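Side-chain contacts in Sys-1 protein (Caenorhabditis elegans, PDB 3C2G), which acts as a beta-catenin of the Wnt asymmetry pathway, a transcription coregulator that binds the TCF factor POP-1 directly and activates or represses target genes: residues Q142-I147 against T158-H163; F196-S199 against L204-Y207; T291-P296 against L326-R331; L470-P475 against E534-E539; L528-M533 against C573-E578. All blocks are in the same frame, centred on the assembly; numbering follows the deposited sequence.

Interaction 1: residues Q142-I147 against T158-H163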
# COMPACT_ATOMS: atom_id res chain seq x y z
N GLN A 142 1.12 -28.78 4.57
CA GLN A 142 2.34 -28.52 5.35
C GLN A 142 3.64 -28.60 4.52
O GLN A 142 4.61 -27.90 4.81
CB GLN A 142 2.44 -29.47 6.53
CG GLN A 142 1.65 -29.05 7.75
CD GLN A 142 1.50 -30.19 8.73
OE1 GLN A 142 2.34 -30.39 9.61
NE2 GLN A 142 0.44 -30.98 8.56
N ILE A 143 3.64 -29.46 3.50
CA ILE A 143 4.80 -29.63 2.63
C ILE A 143 5.00 -28.38 1.76
O ILE A 143 6.12 -27.89 1.64
CB ILE A 143 4.65 -30.92 1.76
CG1 ILE A 143 4.91 -32.17 2.61
CG2 ILE A 143 5.55 -30.88 0.54
CD1 ILE A 143 4.26 -33.45 2.05
N PHE A 144 3.91 -27.88 1.18
CA PHE A 144 3.94 -26.62 0.44
C PHE A 144 4.39 -25.48 1.33
O PHE A 144 5.27 -24.72 0.96
CB PHE A 144 2.56 -26.31 -0.11
CG PHE A 144 2.26 -26.99 -1.40
CD1 PHE A 144 2.98 -26.68 -2.54
CD2 PHE A 144 1.23 -27.91 -1.48
CE1 PHE A 144 2.69 -27.31 -3.75
CE2 PHE A 144 0.93 -28.54 -2.70
CZ PHE A 144 1.66 -28.24 -3.83
N ASN A 145 3.79 -25.38 2.51
CA ASN A 145 4.18 -24.38 3.48
C ASN A 145 5.65 -24.45 3.84
O ASN A 145 6.32 -23.44 3.85
CB ASN A 145 3.31 -24.46 4.74
CG ASN A 145 3.59 -23.32 5.71
OD1 ASN A 145 3.32 -22.16 5.42
ND2 ASN A 145 4.17 -23.65 6.86
N CYS A 146 6.17 -25.65 4.10
CA CYS A 146 7.58 -25.81 4.45
C CYS A 146 8.55 -25.42 3.34
O CYS A 146 9.56 -24.78 3.62
CB CYS A 146 7.87 -27.24 4.86
SG CYS A 146 7.35 -27.60 6.51
N ILE A 147 8.26 -25.81 2.11
CA ILE A 147 9.13 -25.44 0.98
C ILE A 147 9.08 -23.94 0.72
O ILE A 147 10.12 -23.31 0.52
CB ILE A 147 8.78 -26.21 -0.31
CG1 ILE A 147 8.93 -27.72 -0.11
CG2 ILE A 147 9.69 -25.76 -1.45
CD1 ILE A 147 8.33 -28.54 -1.23
N THR A 158 12.38 -19.68 -7.73
CA THR A 158 11.91 -19.46 -9.10
C THR A 158 11.55 -20.75 -9.84
O THR A 158 10.51 -20.81 -10.51
CB THR A 158 12.97 -18.66 -9.92
OG1 THR A 158 13.07 -17.33 -9.38
CG2 THR A 158 12.59 -18.57 -11.40
N GLU A 159 12.40 -21.77 -9.73
CA GLU A 159 12.13 -23.08 -10.35
C GLU A 159 10.84 -23.69 -9.81
O GLU A 159 9.97 -24.13 -10.58
CB GLU A 159 13.28 -24.06 -10.08
CG GLU A 159 14.51 -23.86 -10.93
CD GLU A 159 15.50 -25.02 -10.82
OE1 GLU A 159 16.68 -24.82 -11.20
OE2 GLU A 159 15.11 -26.13 -10.35
N PHE A 160 10.72 -23.72 -8.48
CA PHE A 160 9.57 -24.32 -7.83
C PHE A 160 8.29 -23.60 -8.24
O PHE A 160 7.30 -24.23 -8.58
CB PHE A 160 9.74 -24.34 -6.30
CG PHE A 160 8.68 -25.11 -5.58
CD1 PHE A 160 8.35 -26.40 -5.99
CD2 PHE A 160 8.02 -24.56 -4.49
CE1 PHE A 160 7.36 -27.12 -5.33
CE2 PHE A 160 7.03 -25.27 -3.83
CZ PHE A 160 6.69 -26.56 -4.25
N ALA A 161 8.35 -22.26 -8.22
CA ALA A 161 7.24 -21.43 -8.70
C ALA A 161 6.79 -21.82 -10.10
O ALA A 161 5.60 -22.00 -10.32
CB ALA A 161 7.61 -19.96 -8.64
N GLN A 162 7.73 -21.98 -11.02
CA GLN A 162 7.39 -22.38 -12.38
C GLN A 162 6.68 -23.74 -12.44
O GLN A 162 5.67 -23.88 -13.14
CB GLN A 162 8.62 -22.37 -13.30
CG GLN A 162 8.28 -22.54 -14.78
CD GLN A 162 9.51 -22.41 -15.69
OE1 GLN A 162 10.42 -21.61 -15.43
NE2 GLN A 162 9.53 -23.19 -16.78
N HIS A 163 7.19 -24.73 -11.70
CA HIS A 163 6.58 -26.06 -11.63
C HIS A 163 5.12 -26.05 -11.17
O HIS A 163 4.33 -26.91 -11.56
CB HIS A 163 7.38 -26.98 -10.70
CG HIS A 163 8.80 -27.20 -11.13
ND1 HIS A 163 9.81 -27.46 -10.22
CD2 HIS A 163 9.38 -27.18 -12.35
CE1 HIS A 163 10.95 -27.60 -10.87
NE2 HIS A 163 10.72 -27.44 -12.16
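Ile147 lays its CG2 methyl over one face of the Phe160 ring. The methyl lies 4.0 Å from the ring centroid and 29° off the ring normal, which meets the geometry of a CH-pi contact, and its shortest approach is CG2 to Phe160 CE2 at 3.6 Å. The other branch of Ile147 reaches the ring's far end, with CD1 4.0 Å from Phe160 CZ, so both branches lie over the same face, CG2 nearer the CD2-CE2 side. Phe144 arrives one helical turn earlier: its CD1 sits 4.1 Å from Phe160 CZ, the two side chains crossing at roughly a right angle. This is the interface of helices 134-150 and 154-164, consecutive helices of the all-helical armadillo domain. Phe160 bridges it because its CG stands opposite the backbone N (chi1 -172°), which sends the ring straight across to the neighbouring helix. Truncating Phe160 to alanine would probably open a gap between the helices and leave the Ile147 methyl without its aromatic face. All three side chains are buried, and no hydrogen bond joins the segments. Further round, Phe105 packs edge-to-face with Phe160, Val102 of helix 98-103 also touches it, and Ile123 and Ile193 lie against Phe144.

Interaction 2: residues F196-S199 against L204-Y207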
# COMPACT_ATOMS: atom_id res chain seq x y z
N PHE A 196 2.60 -17.03 -3.48
CA PHE A 196 3.87 -17.48 -4.01
C PHE A 196 3.91 -17.54 -5.54
O PHE A 196 4.88 -17.11 -6.14
CB PHE A 196 4.23 -18.84 -3.38
CG PHE A 196 5.51 -19.44 -3.88
CD1 PHE A 196 6.75 -18.93 -3.48
CD2 PHE A 196 5.49 -20.53 -4.75
CE1 PHE A 196 7.94 -19.48 -3.95
CE2 PHE A 196 6.68 -21.10 -5.21
CZ PHE A 196 7.91 -20.57 -4.81
N ILE A 197 2.86 -18.05 -6.16
CA ILE A 197 2.84 -18.18 -7.62
C ILE A 197 2.51 -16.86 -8.32
O ILE A 197 2.85 -16.66 -9.49
CB ILE A 197 1.86 -19.29 -8.11
CG1 ILE A 197 0.41 -18.95 -7.77
CG2 ILE A 197 2.24 -20.67 -7.56
CD1 ILE A 197 -0.60 -19.92 -8.35
N ILE A 198 1.85 -15.97 -7.59
CA ILE A 198 1.44 -14.67 -8.11
C ILE A 198 2.60 -13.69 -8.08
O ILE A 198 2.68 -12.79 -8.90
CB ILE A 198 0.26 -14.12 -7.27
CG1 ILE A 198 -1.06 -14.69 -7.77
CG2 ILE A 198 0.22 -12.61 -7.28
CD1 ILE A 198 -2.19 -14.56 -6.76
N SER A 199 3.51 -13.88 -7.13
CA SER A 199 4.59 -12.94 -6.90
C SER A 199 5.39 -12.65 -8.17
O SER A 199 5.98 -13.56 -8.76
CB SER A 199 5.50 -13.43 -5.79
OG SER A 199 6.50 -12.47 -5.51
N LEU A 204 -0.23 -13.30 -14.39
CA LEU A 204 -0.95 -14.29 -13.60
C LEU A 204 -2.02 -13.60 -12.77
O LEU A 204 -3.12 -14.14 -12.59
CB LEU A 204 -0.00 -15.13 -12.73
CG LEU A 204 -0.56 -16.50 -12.33
CD1 LEU A 204 -1.03 -17.29 -13.55
CD2 LEU A 204 0.46 -17.31 -11.55
N LYS A 205 -1.71 -12.40 -12.29
CA LYS A 205 -2.68 -11.57 -11.61
C LYS A 205 -3.87 -11.30 -12.51
O LYS A 205 -5.02 -11.51 -12.10
CB LYS A 205 -2.04 -10.26 -11.15
CG LYS A 205 -1.05 -10.44 -10.03
CD LYS A 205 -0.33 -9.17 -9.72
CE LYS A 205 0.83 -9.40 -8.77
NZ LYS A 205 1.48 -8.11 -8.45
N ASP A 206 -3.59 -10.89 -13.74
CA ASP A 206 -4.61 -10.62 -14.74
C ASP A 206 -5.35 -11.86 -15.18
O ASP A 206 -6.50 -11.78 -15.60
CB ASP A 206 -4.01 -9.92 -15.96
CG ASP A 206 -3.75 -8.45 -15.72
OD1 ASP A 206 -4.25 -7.90 -14.72
OD2 ASP A 206 -3.05 -7.84 -16.54
N TYR A 207 -4.70 -13.02 -15.12
CA TYR A 207 -5.42 -14.24 -15.44
C TYR A 207 -6.43 -14.55 -14.34
O TYR A 207 -7.57 -14.90 -14.62
CB TYR A 207 -4.49 -15.44 -15.72
CG TYR A 207 -5.28 -16.70 -15.97
CD1 TYR A 207 -6.10 -16.82 -17.09
CD2 TYR A 207 -5.25 -17.76 -15.06
CE1 TYR A 207 -6.86 -17.97 -17.32
CE2 TYR A 207 -6.00 -18.93 -15.28
CZ TYR A 207 -6.80 -19.02 -16.42
OH TYR A 207 -7.55 -20.16 -16.65
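A short turn between two consecutive helices of the armadillo domain brings the end of helix 189-198 against the start of helix 202-210. Ser199 is the first residue to leave helical backbone angles, and the nearest CA atoms across the turn, those of Ile198 and Leu204, are 6.0 Å apart. Two separate side-chain meetings fill this corner, and neither involves a hydrogen bond between the segments. In the first, Leu204 directs its CD2 methyl at the last turn of the preceding helix, 3.2 Å from the carbonyl oxygen of Ile197 and 4.1 Å from CG1 of the same residue. That CG1 lies between the backbone N and the carbonyl carbon of Ile197 (chi1 64°), a crowded position that keeps the branch on the side where Leu204 arrives. In the second, the aliphatic part of Lys205 crosses Ile198 at about a right angle. The lysine chain is extended from CG outward, and its amino group makes a weak hydrogen bond to the carbonyl oxygen of Leu269. Beyond the two segments, Phe208 touches both isoleucines, and Leu266, Leu269 and Leu270 of helix 251-270 pack on Ile198. The methyl CG2 of Ile198 is touched at two points along the lysine, 3.7 Å from Lys205 CG and 3.6 Å from Lys205 CE.

Interaction 3: residues T291-P296 against L326-R331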
# COMPACT_ATOMS: atom_id res chain seq x y z
N THR A 291 -18.06 -2.85 5.32
CA THR A 291 -18.96 -3.73 6.08
C THR A 291 -18.18 -4.61 7.05
O THR A 291 -18.55 -4.76 8.22
CB THR A 291 -19.79 -4.65 5.15
OG1 THR A 291 -20.58 -3.85 4.26
CG2 THR A 291 -20.74 -5.58 5.95
N VAL A 292 -17.08 -5.18 6.55
CA VAL A 292 -16.28 -6.15 7.27
C VAL A 292 -15.52 -5.51 8.41
O VAL A 292 -15.41 -6.10 9.49
CB VAL A 292 -15.33 -6.92 6.31
CG1 VAL A 292 -14.21 -7.65 7.07
CG2 VAL A 292 -16.14 -7.92 5.46
N VAL A 293 -15.02 -4.30 8.20
CA VAL A 293 -14.26 -3.62 9.26
C VAL A 293 -15.12 -3.05 10.38
O VAL A 293 -14.61 -2.35 11.25
CB VAL A 293 -13.28 -2.54 8.72
CG1 VAL A 293 -12.30 -3.17 7.74
CG2 VAL A 293 -14.02 -1.37 8.10
N GLN A 294 -16.41 -3.36 10.39
CA GLN A 294 -17.25 -3.12 11.57
C GLN A 294 -16.89 -4.10 12.70
O GLN A 294 -17.24 -3.85 13.85
CB GLN A 294 -18.74 -3.24 11.25
CG GLN A 294 -19.27 -2.24 10.23
CD GLN A 294 -20.70 -2.53 9.76
OE1 GLN A 294 -21.59 -1.69 9.90
NE2 GLN A 294 -20.93 -3.72 9.20
N TYR A 295 -16.22 -5.21 12.39
CA TYR A 295 -15.86 -6.16 13.44
C TYR A 295 -14.73 -5.63 14.33
O TYR A 295 -13.67 -5.26 13.84
CB TYR A 295 -15.51 -7.55 12.91
CG TYR A 295 -15.40 -8.54 14.05
CD1 TYR A 295 -16.54 -9.15 14.57
CD2 TYR A 295 -14.17 -8.83 14.65
CE1 TYR A 295 -16.47 -10.03 15.63
CE2 TYR A 295 -14.08 -9.70 15.73
CZ TYR A 295 -15.25 -10.29 16.22
OH TYR A 295 -15.20 -11.17 17.28
N PRO A 296 -14.94 -5.60 15.65
CA PRO A 296 -13.92 -5.02 16.52
C PRO A 296 -12.70 -5.91 16.69
O PRO A 296 -12.57 -6.62 17.68
CB PRO A 296 -14.66 -4.81 17.85
CG PRO A 296 -15.77 -5.85 17.84
CD PRO A 296 -16.12 -6.11 16.40
N LEU A 326 -19.01 6.66 3.51
CA LEU A 326 -18.15 7.77 3.88
C LEU A 326 -18.33 8.24 5.32
O LEU A 326 -17.35 8.34 6.05
CB LEU A 326 -18.25 8.92 2.88
CG LEU A 326 -17.10 9.92 2.77
CD1 LEU A 326 -15.74 9.29 2.94
CD2 LEU A 326 -17.16 10.57 1.41
N PRO A 327 -19.58 8.51 5.75
CA PRO A 327 -19.76 8.85 7.17
C PRO A 327 -19.22 7.79 8.12
O PRO A 327 -18.67 8.14 9.18
CB PRO A 327 -21.27 8.97 7.31
CG PRO A 327 -21.74 9.33 5.95
CD PRO A 327 -20.86 8.58 5.01
N PHE A 328 -19.36 6.52 7.76
CA PHE A 328 -18.83 5.45 8.61
C PHE A 328 -17.33 5.57 8.75
O PHE A 328 -16.79 5.53 9.85
CB PHE A 328 -19.21 4.06 8.07
CG PHE A 328 -18.54 2.92 8.79
CD1 PHE A 328 -19.05 2.44 9.99
CD2 PHE A 328 -17.37 2.34 8.27
CE1 PHE A 328 -18.42 1.39 10.68
CE2 PHE A 328 -16.73 1.31 8.95
CZ PHE A 328 -17.26 0.82 10.15
N LEU A 329 -16.65 5.73 7.62
CA LEU A 329 -15.20 5.90 7.62
C LEU A 329 -14.71 7.14 8.37
O LEU A 329 -13.70 7.09 9.06
CB LEU A 329 -14.64 5.85 6.20
CG LEU A 329 -14.84 4.48 5.51
CD1 LEU A 329 -14.39 4.53 4.07
CD2 LEU A 329 -14.11 3.34 6.26
N LEU A 330 -15.44 8.25 8.26
CA LEU A 330 -15.09 9.44 9.04
C LEU A 330 -15.21 9.19 10.53
O LEU A 330 -14.37 9.63 11.30
CB LEU A 330 -15.95 10.64 8.62
CG LEU A 330 -15.63 11.09 7.20
CD1 LEU A 330 -16.75 11.94 6.65
CD2 LEU A 330 -14.30 11.81 7.15
N ARG A 331 -16.26 8.46 10.93
CA ARG A 331 -16.45 8.09 12.32
C ARG A 331 -15.29 7.23 12.82
O ARG A 331 -14.76 7.45 13.90
CB ARG A 331 -17.76 7.35 12.50
CG ARG A 331 -18.36 7.47 13.90
CD ARG A 331 -19.78 6.85 13.97
NE ARG A 331 -20.60 7.15 12.77
CZ ARG A 331 -21.15 6.23 11.98
NH1 ARG A 331 -21.02 4.93 12.26
NH2 ARG A 331 -21.86 6.61 10.92
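The outer end of the Phe328 ring takes up the whole side-chain contact, met by two successive residues, Val293 and Gln294. Val293 comes at the ring edge, close to its plane, with CG2 3.9 Å from Phe328 CE2. Gln294 uses aliphatic carbon instead: its CG lies 3.7 Å from Phe328 CZ and 3.8 Å from Phe328 CE1. The terminal amide plane of Gln294 stands 85° to the ring plane, which rules out a parallel amide-ring stack. Phe328 gets there because its CG is trans to its own nitrogen (chi1 172°), carrying the ring away from helix 325-335 toward the end of helix 285-292. With an alanine in its place, the contact would probably be lost altogether, leaving Val293 CG2 and Gln294 CG without their partner from helix 325-335. The contact thus joins the end of one helix of the armadillo domain to the flank of another, with helix 298-311 between them in sequence. What positions the two smaller residues is a type I beta turn running from Val292 to Tyr295, closed by a backbone bond of 3.1 Å from Tyr295 N to Val292 O. The glutamine is fixed at its far end as well. Its NE2 donates to Thr291 O over 2.8 Å, landing on a lone pair in the carbonyl plane, although the N-H is bent to 145°. Further out, Tyr236 of helix 224-239 touches Gln294, while Tyr295 hydrogen-bonds through OH to the carbonyl oxygen of Gln242.

Interaction 4: residues L470-P475 against E534-E539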
# COMPACT_ATOMS: atom_id res chain seq x y z
N LEU A 470 -4.43 28.69 -0.70
CA LEU A 470 -5.86 28.53 -0.91
C LEU A 470 -6.73 29.16 0.18
O LEU A 470 -7.75 29.78 -0.12
CB LEU A 470 -6.22 27.06 -1.08
CG LEU A 470 -5.57 26.35 -2.27
CD1 LEU A 470 -5.96 24.87 -2.30
CD2 LEU A 470 -5.91 27.05 -3.59
N LEU A 471 -6.33 29.01 1.44
CA LEU A 471 -7.05 29.65 2.53
C LEU A 471 -7.13 31.16 2.34
O LEU A 471 -8.19 31.75 2.50
CB LEU A 471 -6.43 29.32 3.88
CG LEU A 471 -6.81 27.97 4.47
CD1 LEU A 471 -5.88 27.61 5.62
CD2 LEU A 471 -8.28 27.91 4.90
N LEU A 472 -6.01 31.78 1.97
CA LEU A 472 -5.95 33.23 1.86
C LEU A 472 -6.65 33.74 0.61
O LEU A 472 -6.93 34.92 0.52
CB LEU A 472 -4.50 33.74 1.91
CG LEU A 472 -3.66 33.45 3.15
CD1 LEU A 472 -2.26 33.93 2.90
CD2 LEU A 472 -4.20 34.08 4.43
N ARG A 473 -6.95 32.86 -0.34
CA ARG A 473 -7.68 33.26 -1.54
C ARG A 473 -9.17 32.97 -1.41
O ARG A 473 -9.94 33.19 -2.34
CB ARG A 473 -7.12 32.56 -2.76
CG ARG A 473 -5.86 33.18 -3.30
CD ARG A 473 -5.16 32.27 -4.28
NE ARG A 473 -5.90 32.17 -5.54
CZ ARG A 473 -5.74 31.19 -6.43
NH1 ARG A 473 -4.86 30.21 -6.20
NH2 ARG A 473 -6.46 31.19 -7.55
N THR A 474 -9.56 32.46 -0.25
CA THR A 474 -10.95 32.12 0.04
C THR A 474 -11.62 33.35 0.65
O THR A 474 -11.24 33.79 1.73
CB THR A 474 -11.01 30.92 1.01
OG1 THR A 474 -10.46 29.77 0.36
CG2 THR A 474 -12.41 30.62 1.40
N PRO A 475 -12.64 33.89 -0.04
CA PRO A 475 -13.28 35.18 0.27
C PRO A 475 -13.78 35.32 1.72
O PRO A 475 -13.53 36.35 2.34
CB PRO A 475 -14.47 35.21 -0.70
CG PRO A 475 -14.04 34.37 -1.84
CD PRO A 475 -13.25 33.25 -1.21
N GLU A 534 -1.01 40.82 -1.20
CA GLU A 534 -2.29 41.32 -1.70
C GLU A 534 -3.46 41.19 -0.71
O GLU A 534 -4.17 42.15 -0.44
CB GLU A 534 -2.64 40.62 -3.02
CG GLU A 534 -4.03 40.93 -3.54
CD GLU A 534 -4.11 40.96 -5.04
OE1 GLU A 534 -3.29 40.28 -5.70
OE2 GLU A 534 -4.99 41.67 -5.57
N GLN A 535 -3.63 39.98 -0.17
CA GLN A 535 -4.83 39.60 0.56
C GLN A 535 -4.84 40.05 2.01
O GLN A 535 -5.91 40.22 2.59
CB GLN A 535 -5.01 38.10 0.48
CG GLN A 535 -6.37 37.69 -0.03
CD GLN A 535 -6.53 37.93 -1.52
OE1 GLN A 535 -7.60 38.30 -1.97
NE2 GLN A 535 -5.46 37.72 -2.28
N CYS A 536 -3.66 40.21 2.59
CA CYS A 536 -3.52 40.72 3.95
C CYS A 536 -3.10 42.18 3.99
O CYS A 536 -2.80 42.72 5.04
CB CYS A 536 -2.50 39.88 4.73
SG CYS A 536 -2.79 38.09 4.70
N GLY A 537 -3.10 42.83 2.82
CA GLY A 537 -2.66 44.22 2.67
C GLY A 537 -1.34 44.49 3.37
O GLY A 537 -1.22 45.46 4.12
N ALA A 538 -0.36 43.63 3.13
CA ALA A 538 0.89 43.64 3.89
C ALA A 538 2.13 43.71 3.00
O ALA A 538 3.17 43.15 3.33
CB ALA A 538 0.96 42.43 4.81
N GLU A 539 2.00 44.40 1.87
CA GLU A 539 3.12 44.53 0.95
C GLU A 539 4.41 44.98 1.64
O GLU A 539 5.45 44.35 1.45
CB GLU A 539 2.74 45.47 -0.20
CG GLU A 539 3.40 45.10 -1.50
CD GLU A 539 2.80 45.84 -2.68
OE1 GLU A 539 1.72 45.45 -3.15
OE2 GLU A 539 3.44 46.81 -3.14
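The carbonyl oxygen of Leu470 is gripped by two donors, Thr474 OG1 at 2.8 Å and Arg473 N at 3.2 Å, which reach it from opposite faces of its plane. The hydroxyl is tilted 33° from that plane. These bonds tie down the chain near the C-terminal end of helix 457-472, helped by a backbone bond from Thr474 N to Leu471 O at 3.2 Å, and they set the course of the backbone beside Leu472, the residue that meets the second segment. Leu472 CD2 lies 4.3 Å from Cys536 SG, a loose apolar contact. The contact joins the C-terminal ends of two helices of the armadillo domain; on the second, Cys536 is the first residue to leave helical angles after helix 515-535. Gln535 also faces Leu472, and their CA atoms are 6.6 Å apart. The modelled approach of Gln535 CG to the Leu472 carbonyl oxygen is too short to be trusted. No hydrogen bond links the segments. The apolar surroundings of Leu472 continue on helix 515-535 itself, where Leu528, Val531 and Leu532 touch it; Thr474 packs against Leu409 and Ile413.

Interaction 5: residues L528-M533 against C573-E578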
# COMPACT_ATOMS: atom_id res chain seq x y z
N LEU A 528 2.95 32.31 -2.61
CA LEU A 528 2.37 32.64 -1.31
C LEU A 528 2.81 34.02 -0.79
O LEU A 528 2.05 34.70 -0.09
CB LEU A 528 2.67 31.53 -0.29
CG LEU A 528 2.20 31.73 1.16
CD1 LEU A 528 0.72 31.99 1.25
CD2 LEU A 528 2.58 30.53 1.99
N LEU A 529 4.02 34.45 -1.13
CA LEU A 529 4.47 35.77 -0.71
C LEU A 529 3.63 36.85 -1.41
O LEU A 529 3.27 37.85 -0.80
CB LEU A 529 5.95 35.96 -0.97
CG LEU A 529 6.90 35.11 -0.12
CD1 LEU A 529 8.33 35.30 -0.60
CD2 LEU A 529 6.77 35.41 1.37
N LEU A 530 3.29 36.60 -2.68
CA LEU A 530 2.37 37.44 -3.45
C LEU A 530 0.96 37.53 -2.84
O LEU A 530 0.42 38.64 -2.65
CB LEU A 530 2.26 36.93 -4.88
CG LEU A 530 3.47 37.29 -5.74
CD1 LEU A 530 3.29 36.76 -7.13
CD2 LEU A 530 3.71 38.82 -5.76
N VAL A 531 0.39 36.37 -2.55
CA VAL A 531 -0.93 36.29 -1.96
C VAL A 531 -0.96 37.05 -0.64
O VAL A 531 -1.87 37.83 -0.42
CB VAL A 531 -1.40 34.83 -1.79
CG1 VAL A 531 -2.63 34.76 -0.95
CG2 VAL A 531 -1.67 34.20 -3.16
N LEU A 532 0.04 36.84 0.22
CA LEU A 532 0.12 37.54 1.51
C LEU A 532 0.18 39.04 1.31
O LEU A 532 -0.48 39.80 2.04
CB LEU A 532 1.33 37.09 2.32
CG LEU A 532 1.24 35.74 3.03
CD1 LEU A 532 2.65 35.17 3.26
CD2 LEU A 532 0.47 35.84 4.35
N MSE A 533 0.97 39.48 0.33
CA MSE A 533 1.08 40.89 0.02
C MSE A 533 -0.29 41.48 -0.30
O MSE A 533 -0.69 42.48 0.30
CB MSE A 533 2.06 41.13 -1.12
CG MSE A 533 3.49 41.22 -0.65
SE MSE A 533 4.76 41.11 -2.12
CE MSE A 533 6.39 41.77 -1.23
N CYS A 573 9.77 40.54 -6.97
CA CYS A 573 11.01 41.28 -6.90
C CYS A 573 10.76 42.78 -6.95
O CYS A 573 11.29 43.53 -6.13
CB CYS A 573 11.95 40.87 -8.03
SG CYS A 573 12.79 39.31 -7.73
N ASP A 574 9.92 43.20 -7.89
CA ASP A 574 9.59 44.60 -8.05
C ASP A 574 8.91 45.16 -6.81
O ASP A 574 9.22 46.27 -6.39
CB ASP A 574 8.71 44.81 -9.28
CG ASP A 574 8.57 46.28 -9.65
OD1 ASP A 574 9.57 46.88 -10.10
OD2 ASP A 574 7.45 46.82 -9.47
N LYS A 575 8.01 44.39 -6.22
CA LYS A 575 7.33 44.81 -5.00
C LYS A 575 8.26 44.85 -3.79
O LYS A 575 8.08 45.69 -2.89
CB LYS A 575 6.12 43.92 -4.73
CG LYS A 575 4.95 44.18 -5.65
CD LYS A 575 3.81 43.22 -5.39
CE LYS A 575 2.63 43.47 -6.32
NZ LYS A 575 2.00 44.80 -6.08
N ILE A 576 9.26 43.97 -3.75
CA ILE A 576 10.24 44.03 -2.67
C ILE A 576 11.08 45.31 -2.76
O ILE A 576 11.37 45.95 -1.75
CB ILE A 576 11.16 42.77 -2.62
CG1 ILE A 576 10.38 41.53 -2.18
CG2 ILE A 576 12.33 42.97 -1.65
CD1 ILE A 576 11.06 40.23 -2.56
N LEU A 577 11.45 45.69 -3.99
CA LEU A 577 12.31 46.85 -4.20
C LEU A 577 11.58 48.17 -4.04
O LEU A 577 12.20 49.19 -3.72
CB LEU A 577 13.03 46.76 -5.54
CG LEU A 577 13.96 45.56 -5.66
CD1 LEU A 577 14.63 45.49 -7.01
CD2 LEU A 577 15.01 45.57 -4.55
N GLU A 578 10.26 48.16 -4.24
CA GLU A 578 9.43 49.33 -3.97
C GLU A 578 9.49 49.70 -2.49
O GLU A 578 9.41 50.88 -2.15
CB GLU A 578 7.98 49.08 -4.40
CG GLU A 578 7.07 50.32 -4.42
CD GLU A 578 5.67 50.02 -5.01
OE1 GLU A 578 5.58 49.36 -6.08
OE2 GLU A 578 4.65 50.46 -4.39
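Met533, present as selenomethionine, and Lys575 slide past each other in opposite directions, side by side, where helices 515-535 and 563-579 of the armadillo domain cross. The short segments approach to 11.5 Å between axes at an angle of 51°, a separation that the long side chains of Met533 and Lys575 span. Met533 supplies one: beyond CG its chain is extended and runs straight at the other helix, so that SE lies alongside the aliphatic part of Lys575, 4.0 Å from CD and 4.1 Å from CB. Leu530, one turn earlier on the same helix, adds a more distant touch, its CD2 4.4 Å from Lys575 CD. The lysine therefore presents methylene groups to the selenium and the leucine, while its last bond turns aside (chi4 -65°). The ammonium group at its end forms a salt bridge with Glu539 OE1, from the helix that follows helix 515-535, so the charge is paired outside the apolar contact. Glu539 also touches Met533, as does Val542, and Asn568, Val571 and Val572 pack on Leu530 from helix 563-579. Ile576 crosses the Met533 chain at about a right angle, and there the terminal methyl CE of Met533 stops 4.1 Å from Ile576 CG1.

In the fold
From the N terminus, interaction 1 closes a short loop between two successive helices, and interaction 2 closes a tighter one, only four residues lying between its segments. These two touch, Phe196 of interaction 2 packing on Phe160 and Ala161 of interaction 1. Interaction 3 closes a longer loop that contains helix 298-311, and lies apart, its centre about 30 Å from that of interaction 2. Interactions 4 and 5 come last and cross: their segments alternate along the chain (470-475, 528-533, 534-539, 573-578), and both use helix 515-535, which thereby contacts helix 457-472 and helix 563-579. A Glu539-Lys575 salt bridge joins them. Interactions 1 and 5 have centres 66 Å apart on opposite sides of the chain's centre.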